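Mandelate racemase/muconate lactonizing enzyme/Enolase superfamily (Rhodobacter sphaeroides, PDB 2HZG) belongs to the enolase superfamily and joins an N-terminal capping domain to a C-terminal TIM-barrel-like domain that carries a bound sodium ion. Local coordinates at residues Gln26-Val31 / Leu339-Asp344; Arg65-Ser70 / Leu97-Met102; Glu206-Ala211 / Ala242-Arg247; His264-Gly269 / Lys288-Ala293; Cys328-Ala333 / His345-Ala350. All blocks are in the same frame, centred on the assembly; numbering follows the deposited sequence.

Contact 1: residues Gln26-Val31 / Leu339-Asp344; sequences QDALLV and LDITGD
Ile-341 presses its side chain against two residues of a single strand, Ala-28 and Leu-30. The tight spot is at the isoleucine tip, where CD1 of Ile-341 lies 3.7 Å from the Ala-28 methyl, CB. Leu-30 sits a little farther off and meets the isoleucine with both arms of its fork: CD1 of Leu-30 is 4.0 Å from Ile-341 CG2, while CD2 of Leu-30 is 4.2 Å from Ile-341 CD1. With CG2 anti to the backbone N, Ile-341 turns that branch to Leu-30 and the CG1-CD1 branch mainly to Ala-28. All three residues are buried, and no hydrogen bond crosses between the segments. Strand 27-35 is the central strand of the three-stranded antiparallel sheet in the N-terminal domain, whereas Ile-341 comes from the segment carried by helix 336-340 of the barrel domain, making this a hydrophobic contact between domains. Leu-29, between the two touching residues in sequence, turns away and packs on helix 48-56. Beyond Ile-341 the chain heads for the surface and leaves the strand altogether. There Gly-343 is exposed, and the turn is held locally: Thr-342 OG1 donates to Asp-344 O over 2.7 Å, meeting the carbonyl nearly head-on at a C=O...donor angle of 164°. The side chain of Asp-344 has its own partner, with OD1 hydrogen-bonded to Gln-365 N.

Contact 2: residues Arg65-Ser70 / Leu97-Met102; sequences RPVSDS and LQAPHM
The carbonyl oxygen of Val-67, the residue that makes every touch here, accepts the N-H of Ser-70 at 3.0 Å. That bond belongs to the short 3-10 segment 67-70, which in the N-terminal domain lies beside the beginning of helix 99-118. With the 3-10 turn in place, the Val-67 side chain faces the helix. Its CG1 is anti to the backbone N (chi1 173°), which puts CG2 beside that nitrogen and brings it to 4.0 Å from Ala-99 CB. One helical turn on, Met-102 offers its CG to Val-67 CB at a looser 4.3 Å. The contact is buried and wholly apolar. Ser-93 touches both Val-67 and Ala-99, while Phe-55 of helix 48-56 and Val-89 of helix 79-92 also pack on the valine. Gln-98, next to Ala-99 in the chain, reaches the dimer interface, where its OE1 is hydrogen-bonded to the backbone N of Gln-98 of the second subunit. Met-102 begins by heading for Val-67, but its chain bends at chi2 (60°) and carries the tip off to strand 27-35, where Met-102 SD packs on Leu-29 CD2 and Met-102 CE on Val-31 CG2.

Contact 3: residues Glu206-Ala211 / Ala242-Arg247; sequences EDVEAA and AGRGAR
At the N-terminal end of helix 208-212, on the outside of the TIM-barrel domain, Glu-209 makes a surface salt bridge with Arg-244. The clearest bond runs from Arg-244 NH1 to Glu-209 OE2 at 2.9 Å. The oxygen lies almost in the guanidinium plane, but NH1 meets it on the syn side and 32° out of the carboxylate plane, so the two flat groups are twisted by 27° and do not make a strictly coplanar pair. NH2 of Arg-244 adds a weak bond to Glu-209 OE2 at 3.0 Å; its modelled approach to OE1 is too short to trust in detail. Both chains fold over to meet, the glutamate bending at chi2 and the arginine at chi2 and chi3. NH1 of Arg-244 also lies 3.7 Å from Val-208 CG1, an oblique contact. Asp-207 is the N-cap of the helix: its OD1 takes the N-H of Ala-210 at 3.0 Å, from well above the carboxylate plane. On the other segment, Gly-245 leaves the helical conformation with a positive phi. Val-208 packs on Ala-237 and Ala-240 of helix 235-242, and Arg-244 touches Leu-215, so the bridge ties helix 208-212 to the loop between helix 235-242 and strand 249-252, beside helix 215-220.

Contact 4: residues His264-Gly269 / Lys288-Ala293; sequences HLMDYG and KRVADA
Met-266 aims its CB at helix 284-297 and spends its whole length getting there. CG lies beside the backbone N and anti to the carbonyl carbon (chi1 -63°), and SD continues straight out (chi2 -176°). Nothing of segment 288-293 comes within 4.2 Å of CB, CG or SD. At SD the chain turns (chi3 -76°), and the terminal methyl makes the contact alone: CE is 4.0 Å from Ala-293 CB and 4.1 Å from Val-290 CG1. Those two residues sit one turn apart, so CE meets both from a single position. The helices are 259-268 and 284-297 of the TIM-barrel domain, with strand 273-276 and the short helix 278-281 between them in the chain. Ile-274 of that strand touches both Met-266 and Val-290, and Phe-259 packs on Val-290 and Ala-293. Asp-267 OD1 adds a polar link, a salt bridge with Arg-297 NE. Farther along the second helix, Lys-288 NZ reaches the syn lone pair of Asp-292 OD1 at 2.8 Å. At the dimer interface, the ring of Tyr-268 stacks on Tyr-268 of the second subunit, and His-264 NE2 is hydrogen-bonded to Gly-233 O of that subunit.

Contact 5: residues Cys328-Ala333 / His345-Ala350; sequences CEYPAA and HIRPDA
This is a loose, partly buried contact between the last strand of the barrel, 327-331, and the irregular chain that comes after helix 336-340; the pieces that face each other are Tyr-330 on one side and Ile-346 with Arg-347 on the other. No hydrogen bond joins the two segments. The phenol oxygen makes the approach: Tyr-330 OH lies 4.3 Å from Ile-346 O and 4.1 Å from Arg-347 NH2, both beyond bonding range. The Tyr-330 ring and the guanidinium are turned 47° from one another, and the oxygen reaches the arginine obliquely. Arg-347 is modelled in two conformers, so its part applies to one of them. In that one the chain bends back at chi2 and chi3, NE makes a weak 3.3 Å bond to Ile-346 O, and His-345 CB lies over one face of the guanidinium, 3.3 Å above its plane and offset toward the rim. In Tyr-330, CG is anti to the backbone N (chi1 -172°), and CD of Pro-331 lies 4.0 Å above one ring face, also displaced to the rim. His-309 links the two sides, since its ring meets that of Tyr-330 at about 80°, lies edge-to-face with His-345, and bonds through ND1 to Ile-346 N, while Leu-312 of helix 309-316 touches both Tyr-330 and Ile-346. A glycerol lies about 4 Å from the tyrosine side chain. Strand 327-331 pairs in parallel with 135-141, the first barrel strand, as in the TIM-barrel fold.

How the contacts relate
Contacts 1, 2 and 4 are buried and apolar, each carried by a few aliphatic carbons; contact 3 is a charged pair on the surface, and contact 5, partly buried, brings polar groups near each other without bonding them. Contact 2 lies within the N-terminal domain, contacts 3 to 5 within the barrel domain, and contact 1 spans the two. Contact 2 touches strand 27-35 of contact 1 through Met-102. Contacts 1 and 5 alternate along the chain and join where Leu-339 O meets His-345 NE2 in a probable hydrogen bond. Contacts 3 and 4 come within about 4 Å, nearest atoms, without touching. Segments of contacts 1 to 4 also reach the second subunit.

Contact 1: residues Gln26-Val31 / Leu339-Asp344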
# COMPACT_ATOMS: atom_id res chain seq x y z
N GLN A 26 -6.31 19.62 5.74
CA GLN A 26 -7.76 19.89 5.63
C GLN A 26 -8.62 18.95 6.46
O GLN A 26 -9.75 19.28 6.76
CB GLN A 26 -8.21 19.84 4.17
CG GLN A 26 -7.45 20.79 3.26
CD GLN A 26 -8.08 20.83 1.87
OE1 GLN A 26 -9.10 21.47 1.67
NE2 GLN A 26 -7.46 20.14 0.91
N ASP A 27 -8.08 17.78 6.78
CA ASP A 27 -8.78 16.84 7.63
C ASP A 27 -7.76 16.06 8.44
O ASP A 27 -6.55 16.27 8.26
CB ASP A 27 -9.82 15.97 6.86
CG ASP A 27 -9.21 14.78 6.13
OD1 ASP A 27 -7.99 14.64 6.08
OD2 ASP A 27 -10.00 13.95 5.62
N ALA A 28 -8.23 15.24 9.37
CA ALA A 28 -7.32 14.50 10.25
C ALA A 28 -8.02 13.29 10.83
O ALA A 28 -9.24 13.27 10.98
CB ALA A 28 -6.78 15.40 11.41
N LEU A 29 -7.23 12.26 11.15
CA LEU A 29 -7.72 11.19 11.99
C LEU A 29 -6.85 11.16 13.25
O LEU A 29 -5.67 10.81 13.18
CB LEU A 29 -7.73 9.83 11.28
CG LEU A 29 -8.27 8.67 12.17
CD1 LEU A 29 -9.74 8.84 12.55
CD2 LEU A 29 -8.07 7.34 11.47
N LEU A 30 -7.42 11.57 14.38
CA LEU A 30 -6.70 11.57 15.65
C LEU A 30 -7.02 10.30 16.43
O LEU A 30 -8.11 9.74 16.31
CB LEU A 30 -7.05 12.82 16.48
CG LEU A 30 -6.68 14.21 15.94
CD1 LEU A 30 -6.86 15.24 17.05
CD2 LEU A 30 -5.24 14.27 15.43
N VAL A 31 -6.06 9.85 17.22
CA VAL A 31 -6.19 8.57 17.89
C VAL A 31 -5.85 8.80 19.34
O VAL A 31 -4.75 9.25 19.66
CB VAL A 31 -5.19 7.51 17.32
CG1 VAL A 31 -5.33 6.19 18.08
CG2 VAL A 31 -5.40 7.26 15.80
N LEU A 339 -3.77 23.88 12.96
CA LEU A 339 -3.44 24.84 14.03
C LEU A 339 -4.18 24.51 15.33
O LEU A 339 -3.58 24.50 16.41
CB LEU A 339 -3.74 26.30 13.60
CG LEU A 339 -2.97 26.88 12.40
CD1 LEU A 339 -3.44 28.29 12.03
CD2 LEU A 339 -1.45 26.89 12.66
N ASP A 340 -5.48 24.21 15.23
CA ASP A 340 -6.34 24.09 16.43
C ASP A 340 -6.19 22.76 17.14
O ASP A 340 -6.61 22.63 18.30
CB ASP A 340 -7.81 24.26 16.05
CG ASP A 340 -8.16 25.69 15.65
OD1 ASP A 340 -7.24 26.56 15.64
OD2 ASP A 340 -9.35 25.92 15.32
N ILE A 341 -5.59 21.78 16.45
CA ILE A 341 -5.50 20.40 16.99
C ILE A 341 -4.71 20.33 18.30
O ILE A 341 -5.04 19.56 19.19
CB ILE A 341 -4.95 19.39 15.92
CG1 ILE A 341 -6.11 18.87 15.04
CG2 ILE A 341 -4.20 18.20 16.59
CD1 ILE A 341 -5.63 18.07 13.73
N THR A 342 -3.63 21.10 18.41
CA THR A 342 -2.90 21.15 19.67
C THR A 342 -3.16 22.48 20.38
O THR A 342 -3.30 23.54 19.72
CB THR A 342 -1.40 20.92 19.50
OG1 THR A 342 -0.86 21.90 18.60
CG2 THR A 342 -1.11 19.51 18.97
N GLY A 343 -3.23 22.42 21.71
CA GLY A 343 -3.48 23.62 22.52
C GLY A 343 -2.23 24.46 22.64
O GLY A 343 -2.29 25.69 22.58
N ASP A 344 -1.09 23.79 22.80
CA ASP A 344 0.22 24.42 22.68
C ASP A 344 0.88 24.04 21.35
O ASP A 344 0.38 23.18 20.61
CB ASP A 344 1.12 24.10 23.89
CG ASP A 344 1.11 22.61 24.28
OD1 ASP A 344 0.41 21.78 23.63
OD2 ASP A 344 1.82 22.27 25.26

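Contact 2: residues Arg65-Ser70 / Leu97-Met102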
# COMPACT_ATOMS: atom_id res chain seq x y z
N ARG A 65 -7.28 -9.32 9.78
CA ARG A 65 -8.10 -8.93 10.91
C ARG A 65 -8.16 -7.42 11.02
O ARG A 65 -7.25 -6.74 10.54
CB ARG A 65 -7.50 -9.49 12.20
CG ARG A 65 -7.41 -10.98 12.19
CD ARG A 65 -7.06 -11.53 13.55
NE ARG A 65 -6.15 -12.64 13.36
CZ ARG A 65 -5.83 -13.53 14.29
NH1 ARG A 65 -6.37 -13.44 15.51
NH2 ARG A 65 -4.97 -14.51 14.00
N PRO A 66 -9.20 -6.89 11.68
CA PRO A 66 -9.22 -5.45 11.97
C PRO A 66 -8.02 -5.10 12.84
O PRO A 66 -7.59 -5.91 13.67
CB PRO A 66 -10.52 -5.27 12.77
CG PRO A 66 -10.78 -6.67 13.38
CD PRO A 66 -10.39 -7.58 12.23
N VAL A 67 -7.47 -3.90 12.65
CA VAL A 67 -6.33 -3.48 13.46
C VAL A 67 -6.60 -3.61 14.98
O VAL A 67 -5.70 -3.98 15.74
CB VAL A 67 -5.83 -2.07 13.06
CG1 VAL A 67 -4.73 -1.56 14.04
CG2 VAL A 67 -5.30 -2.11 11.63
N SER A 68 -7.83 -3.33 15.41
CA SER A 68 -8.22 -3.38 16.83
C SER A 68 -7.93 -4.71 17.52
O SER A 68 -7.69 -4.75 18.73
CB SER A 68 -9.70 -3.06 16.98
OG SER A 68 -10.48 -4.08 16.38
N ASP A 69 -8.00 -5.80 16.76
CA ASP A 69 -7.71 -7.16 17.28
C ASP A 69 -6.30 -7.31 17.83
O ASP A 69 -6.06 -8.13 18.71
CB ASP A 69 -7.90 -8.22 16.18
CG ASP A 69 -9.35 -8.67 16.02
OD1 ASP A 69 -10.25 -8.13 16.69
OD2 ASP A 69 -9.58 -9.56 15.17
N SER A 70 -5.37 -6.54 17.28
CA SER A 70 -3.97 -6.61 17.68
C SER A 70 -3.56 -5.52 18.66
O SER A 70 -2.39 -5.42 19.02
CB SER A 70 -3.07 -6.51 16.43
OG SER A 70 -3.31 -7.61 15.56
N LEU A 97 -4.64 -3.75 3.28
CA LEU A 97 -3.68 -2.79 2.70
C LEU A 97 -3.59 -1.47 3.49
O LEU A 97 -2.50 -0.95 3.69
CB LEU A 97 -3.99 -2.54 1.21
CG LEU A 97 -3.07 -1.59 0.40
CD1 LEU A 97 -1.60 -1.95 0.55
CD2 LEU A 97 -3.52 -1.54 -1.11
N GLN A 98 -4.74 -0.97 3.94
CA GLN A 98 -4.82 0.28 4.71
C GLN A 98 -4.11 0.22 6.07
O GLN A 98 -3.82 1.28 6.66
CB GLN A 98 -6.29 0.68 4.93
CG GLN A 98 -6.53 2.10 5.49
CD GLN A 98 -6.25 3.21 4.48
OE1 GLN A 98 -6.20 2.97 3.29
NE2 GLN A 98 -6.10 4.44 4.97
N ALA A 99 -3.83 -0.98 6.58
CA ALA A 99 -3.38 -1.13 7.98
C ALA A 99 -2.26 -0.17 8.47
O ALA A 99 -2.39 0.40 9.54
CB ALA A 99 -3.05 -2.59 8.31
N PRO A 100 -1.15 -0.02 7.71
CA PRO A 100 -0.03 0.81 8.20
C PRO A 100 -0.44 2.25 8.52
O PRO A 100 0.13 2.85 9.42
CB PRO A 100 0.94 0.82 7.02
CG PRO A 100 0.59 -0.33 6.21
CD PRO A 100 -0.84 -0.61 6.39
N HIS A 101 -1.42 2.79 7.78
CA HIS A 101 -1.86 4.17 7.97
C HIS A 101 -2.64 4.30 9.27
O HIS A 101 -2.45 5.26 10.03
CB HIS A 101 -2.69 4.62 6.77
CG HIS A 101 -1.86 5.14 5.63
ND1 HIS A 101 -2.39 5.85 4.58
CD2 HIS A 101 -0.53 5.06 5.41
CE1 HIS A 101 -1.42 6.19 3.75
NE2 HIS A 101 -0.28 5.73 4.23
N MET A 102 -3.51 3.32 9.54
CA MET A 102 -4.22 3.23 10.81
C MET A 102 -3.23 2.99 11.96
O MET A 102 -3.29 3.67 12.99
CB MET A 102 -5.29 2.11 10.76
CG MET A 102 -6.21 2.07 12.01
SD MET A 102 -7.16 3.59 12.28
CE MET A 102 -6.32 4.32 13.67

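Contact 3: residues Glu206-Ala211 / Ala242-Arg247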
# COMPACT_ATOMS: atom_id res chain seq x y z
N GLU A 206 6.04 8.55 -14.48
CA GLU A 206 7.24 7.78 -14.84
C GLU A 206 8.02 8.44 -15.99
O GLU A 206 8.92 7.84 -16.57
CB GLU A 206 6.86 6.35 -15.25
CG GLU A 206 6.28 5.53 -14.11
CD GLU A 206 5.85 4.14 -14.58
OE1 GLU A 206 6.73 3.34 -14.90
OE2 GLU A 206 4.63 3.88 -14.64
N ASP A 207 7.66 9.68 -16.30
CA ASP A 207 8.21 10.37 -17.47
C ASP A 207 9.53 11.05 -17.09
O ASP A 207 9.56 12.23 -16.67
CB ASP A 207 7.17 11.35 -17.98
CG ASP A 207 7.49 11.91 -19.36
OD1 ASP A 207 8.64 11.87 -19.82
OD2 ASP A 207 6.54 12.43 -19.98
N VAL A 208 10.62 10.28 -17.18
CA VAL A 208 11.96 10.77 -16.85
C VAL A 208 12.29 12.01 -17.68
O VAL A 208 12.87 12.99 -17.16
CB VAL A 208 13.05 9.70 -17.01
CG1 VAL A 208 14.44 10.29 -16.72
CG2 VAL A 208 12.78 8.52 -16.06
N GLU A 209 11.95 11.98 -18.97
CA GLU A 209 12.32 13.07 -19.85
C GLU A 209 11.58 14.37 -19.53
O GLU A 209 12.19 15.42 -19.53
CB GLU A 209 12.21 12.67 -21.33
CG GLU A 209 13.09 11.43 -21.68
CD GLU A 209 14.59 11.66 -21.41
OE1 GLU A 209 15.11 12.77 -21.64
OE2 GLU A 209 15.26 10.71 -20.94
N ALA A 210 10.28 14.30 -19.24
CA ALA A 210 9.50 15.47 -18.77
C ALA A 210 10.11 16.08 -17.50
O ALA A 210 10.23 17.30 -17.39
CB ALA A 210 8.05 15.12 -18.55
N ALA A 211 10.50 15.23 -16.55
CA ALA A 211 11.15 15.68 -15.32
C ALA A 211 12.53 16.29 -15.61
O ALA A 211 12.87 17.37 -15.10
CB ALA A 211 11.28 14.52 -14.33
N ALA A 242 18.40 11.27 -11.33
CA ALA A 242 19.56 11.61 -10.53
C ALA A 242 20.88 11.48 -11.30
O ALA A 242 21.86 12.11 -10.94
CB ALA A 242 19.60 10.76 -9.26
N GLY A 243 20.90 10.65 -12.35
CA GLY A 243 22.12 10.43 -13.14
C GLY A 243 22.34 11.42 -14.27
O GLY A 243 23.31 11.31 -15.00
N ARG A 244 21.44 12.39 -14.43
CA ARG A 244 21.56 13.37 -15.51
C ARG A 244 22.55 14.49 -15.22
O ARG A 244 22.77 15.34 -16.06
CB ARG A 244 20.18 13.94 -15.87
CG ARG A 244 19.16 12.88 -16.17
CD ARG A 244 19.45 12.16 -17.48
NE ARG A 244 18.67 12.81 -18.52
CZ ARG A 244 17.65 12.26 -19.15
NH1 ARG A 244 17.29 11.01 -18.90
NH2 ARG A 244 17.01 12.97 -20.06
N GLY A 245 23.14 14.50 -14.04
CA GLY A 245 24.22 15.44 -13.75
C GLY A 245 23.86 16.83 -13.26
O GLY A 245 24.74 17.68 -13.12
N ALA A 246 22.58 17.06 -12.94
CA ALA A 246 22.14 18.36 -12.40
C ALA A 246 22.69 18.58 -10.99
O ALA A 246 23.11 17.63 -10.33
CB ALA A 246 20.62 18.46 -12.42
N ARG A 247 22.71 19.83 -10.53
CA ARG A 247 23.16 20.10 -9.16
C ARG A 247 22.03 19.81 -8.16
O ARG A 247 22.29 19.31 -7.08
CB ARG A 247 23.64 21.55 -8.99
CG ARG A 247 24.85 21.95 -9.87
CD ARG A 247 25.48 23.29 -9.38
NE ARG A 247 24.43 24.13 -8.81
CZ ARG A 247 23.75 25.06 -9.48
NH1 ARG A 247 24.04 25.31 -10.76
NH2 ARG A 247 22.78 25.75 -8.86

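Contact 4: residues His264-Gly269 / Lys288-Ala293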
# COMPACT_ATOMS: atom_id res chain seq x y z
N HIS A 264 14.48 1.09 0.02
CA HIS A 264 14.62 0.90 -1.43
C HIS A 264 14.84 2.20 -2.17
O HIS A 264 15.65 2.25 -3.10
CB HIS A 264 13.41 0.17 -2.00
CG HIS A 264 13.26 -1.23 -1.50
ND1 HIS A 264 12.08 -1.94 -1.60
CD2 HIS A 264 14.14 -2.05 -0.88
CE1 HIS A 264 12.24 -3.14 -1.07
NE2 HIS A 264 13.48 -3.23 -0.62
N LEU A 265 14.12 3.25 -1.78
CA LEU A 265 14.36 4.58 -2.35
C LEU A 265 15.79 5.03 -2.12
O LEU A 265 16.44 5.53 -3.05
CB LEU A 265 13.36 5.62 -1.81
CG LEU A 265 13.38 6.99 -2.49
CD1 LEU A 265 12.99 6.92 -3.98
CD2 LEU A 265 12.44 7.90 -1.72
N MET A 266 16.31 4.85 -0.90
CA MET A 266 17.73 5.18 -0.65
C MET A 266 18.70 4.32 -1.46
O MET A 266 19.65 4.83 -2.05
CB MET A 266 18.09 5.11 0.82
CG MET A 266 17.32 6.12 1.66
SD MET A 266 17.84 6.11 3.39
CE MET A 266 17.05 4.63 3.98
N ASP A 267 18.43 3.01 -1.49
CA ASP A 267 19.35 2.08 -2.15
C ASP A 267 19.28 2.05 -3.68
O ASP A 267 20.30 1.85 -4.31
CB ASP A 267 19.23 0.68 -1.56
CG ASP A 267 19.82 0.59 -0.17
OD1 ASP A 267 20.63 1.47 0.20
OD2 ASP A 267 19.43 -0.31 0.59
N TYR A 268 18.09 2.22 -4.26
CA TYR A 268 17.93 2.17 -5.71
C TYR A 268 17.57 3.52 -6.36
O TYR A 268 17.75 3.70 -7.56
CB TYR A 268 16.89 1.11 -6.07
CG TYR A 268 17.26 -0.26 -5.51
CD1 TYR A 268 18.28 -1.01 -6.10
CD2 TYR A 268 16.62 -0.78 -4.39
CE1 TYR A 268 18.65 -2.24 -5.60
CE2 TYR A 268 16.97 -2.04 -3.88
CZ TYR A 268 18.00 -2.76 -4.51
OH TYR A 268 18.39 -4.00 -4.04
N GLY A 269 17.03 4.45 -5.58
CA GLY A 269 16.50 5.69 -6.14
C GLY A 269 17.52 6.79 -6.29
O GLY A 269 17.25 7.78 -6.95
N LYS A 288 12.34 5.80 12.92
CA LYS A 288 13.64 5.70 13.56
C LYS A 288 14.51 4.63 12.87
O LYS A 288 15.73 4.81 12.70
CB LYS A 288 13.45 5.34 15.05
CG LYS A 288 14.72 5.07 15.83
CD LYS A 288 15.62 6.30 15.97
CE LYS A 288 16.73 6.05 17.04
NZ LYS A 288 17.46 4.77 16.78
N ARG A 289 13.89 3.53 12.48
CA ARG A 289 14.58 2.50 11.71
C ARG A 289 15.13 3.09 10.40
O ARG A 289 16.28 2.85 10.06
CB ARG A 289 13.65 1.31 11.46
CG ARG A 289 14.34 0.10 10.95
CD ARG A 289 13.36 -1.02 10.71
NE ARG A 289 14.02 -2.12 10.00
CZ ARG A 289 13.36 -3.10 9.40
NH1 ARG A 289 12.03 -3.13 9.43
NH2 ARG A 289 14.05 -4.05 8.77
N VAL A 290 14.33 3.92 9.72
CA VAL A 290 14.82 4.64 8.51
C VAL A 290 15.98 5.58 8.83
O VAL A 290 17.01 5.59 8.12
CB VAL A 290 13.68 5.43 7.78
CG1 VAL A 290 14.24 6.20 6.55
CG2 VAL A 290 12.57 4.51 7.38
N ALA A 291 15.83 6.37 9.90
CA ALA A 291 16.89 7.29 10.31
C ALA A 291 18.24 6.60 10.57
O ALA A 291 19.28 7.09 10.11
CB ALA A 291 16.44 8.13 11.53
N ASP A 292 18.21 5.47 11.28
CA ASP A 292 19.40 4.62 11.47
C ASP A 292 19.98 4.18 10.10
O ASP A 292 21.19 4.26 9.87
CB ASP A 292 19.07 3.36 12.28
CG ASP A 292 18.60 3.64 13.72
OD1 ASP A 292 18.69 4.78 14.23
OD2 ASP A 292 18.12 2.68 14.37
N ALA A 293 19.09 3.73 9.21
CA ALA A 293 19.52 3.26 7.89
C ALA A 293 20.08 4.42 7.05
O ALA A 293 21.06 4.25 6.33
CB ALA A 293 18.38 2.51 7.16

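Contact 5: residues Cys328-Ala333 / His345-Ala350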
# COMPACT_ATOMS: atom_id res chain seq x y z
N CYS A 328 14.38 20.80 8.97
CA CYS A 328 13.10 20.13 9.11
C CYS A 328 12.06 20.85 8.31
O CYS A 328 12.15 22.07 8.09
CB CYS A 328 12.66 20.03 10.58
SG CYS A 328 12.29 21.61 11.38
N GLU A 329 11.06 20.10 7.87
CA GLU A 329 9.88 20.66 7.25
C GLU A 329 8.96 21.30 8.29
O GLU A 329 8.65 20.70 9.33
CB GLU A 329 9.11 19.61 6.44
CG GLU A 329 7.98 20.20 5.62
CD GLU A 329 7.39 19.23 4.60
OE1 GLU A 329 7.57 18.00 4.75
OE2 GLU A 329 6.69 19.70 3.65
N TYR A 330 8.50 22.50 7.98
CA TYR A 330 7.59 23.23 8.84
C TYR A 330 6.37 23.70 8.04
O TYR A 330 6.52 24.52 7.15
CB TYR A 330 8.32 24.42 9.49
CG TYR A 330 7.47 25.10 10.55
CD1 TYR A 330 7.50 24.66 11.88
CD2 TYR A 330 6.60 26.12 10.21
CE1 TYR A 330 6.68 25.27 12.86
CE2 TYR A 330 5.78 26.73 11.16
CZ TYR A 330 5.84 26.30 12.48
OH TYR A 330 5.03 26.91 13.41
N PRO A 331 5.16 23.24 8.40
CA PRO A 331 4.00 23.71 7.63
C PRO A 331 3.72 25.19 7.93
O PRO A 331 3.30 25.54 9.03
CB PRO A 331 2.84 22.84 8.14
CG PRO A 331 3.28 22.26 9.38
CD PRO A 331 4.78 22.34 9.50
N ALA A 332 3.95 26.04 6.93
CA ALA A 332 3.89 27.49 7.13
C ALA A 332 2.51 28.11 6.85
O ALA A 332 2.23 29.22 7.29
CB ALA A 332 4.99 28.18 6.32
N ALA A 333 1.63 27.40 6.14
CA ALA A 333 0.27 27.89 5.91
C ALA A 333 -0.78 26.79 6.11
O ALA A 333 -1.64 26.59 5.24
CB ALA A 333 0.14 28.54 4.50
N HIS A 345 1.99 24.71 21.03
CA HIS A 345 2.64 24.54 19.73
C HIS A 345 4.14 24.49 19.91
O HIS A 345 4.66 24.88 20.96
CB HIS A 345 2.25 25.67 18.79
CG HIS A 345 0.79 25.66 18.43
ND1 HIS A 345 -0.16 26.36 19.15
CD2 HIS A 345 0.12 25.00 17.45
CE1 HIS A 345 -1.35 26.15 18.61
NE2 HIS A 345 -1.21 25.32 17.59
N ILE A 346 4.84 24.01 18.89
CA ILE A 346 6.29 24.02 18.90
C ILE A 346 6.76 25.42 18.50
O ILE A 346 6.46 25.90 17.39
CB ILE A 346 6.91 22.94 17.95
CG1 ILE A 346 6.47 21.52 18.38
CG2 ILE A 346 8.44 23.10 17.93
CD1 ILE A 346 6.91 20.39 17.46
N ARG A 347 7.53 26.04 19.39
CA ARG A 347 7.99 27.41 19.17
C ARG A 347 9.51 27.48 19.01
O ARG A 347 10.24 26.69 19.61
CB ARG A 347 7.51 28.32 20.32
CG ARG A 347 5.99 28.30 20.54
CD ARG A 347 5.22 29.18 19.54
NE ARG A 347 4.68 28.52 18.34
CZ ARG A 347 3.49 28.82 17.81
NH1 ARG A 347 2.72 29.73 18.41
NH2 ARG A 347 3.05 28.22 16.70
N PRO A 348 9.99 28.43 18.19
CA PRO A 348 11.44 28.53 17.97
C PRO A 348 12.17 29.02 19.23
O PRO A 348 11.57 29.73 20.05
CB PRO A 348 11.56 29.57 16.86
CG PRO A 348 10.34 30.44 17.01
CD PRO A 348 9.25 29.46 17.42
N ASP A 349 13.42 28.62 19.41
CA ASP A 349 14.26 29.24 20.45
C ASP A 349 14.80 30.58 19.93
O ASP A 349 14.41 31.05 18.85
CB ASP A 349 15.38 28.28 20.91
CG ASP A 349 16.36 27.90 19.78
OD1 ASP A 349 16.48 28.61 18.77
OD2 ASP A 349 17.04 26.86 19.91
N ALA A 350 15.72 31.20 20.68
CA ALA A 350 16.25 32.52 20.30
C ALA A 350 17.04 32.48 18.99
O ALA A 350 17.13 33.48 18.29
CB ALA A 350 17.10 33.11 21.43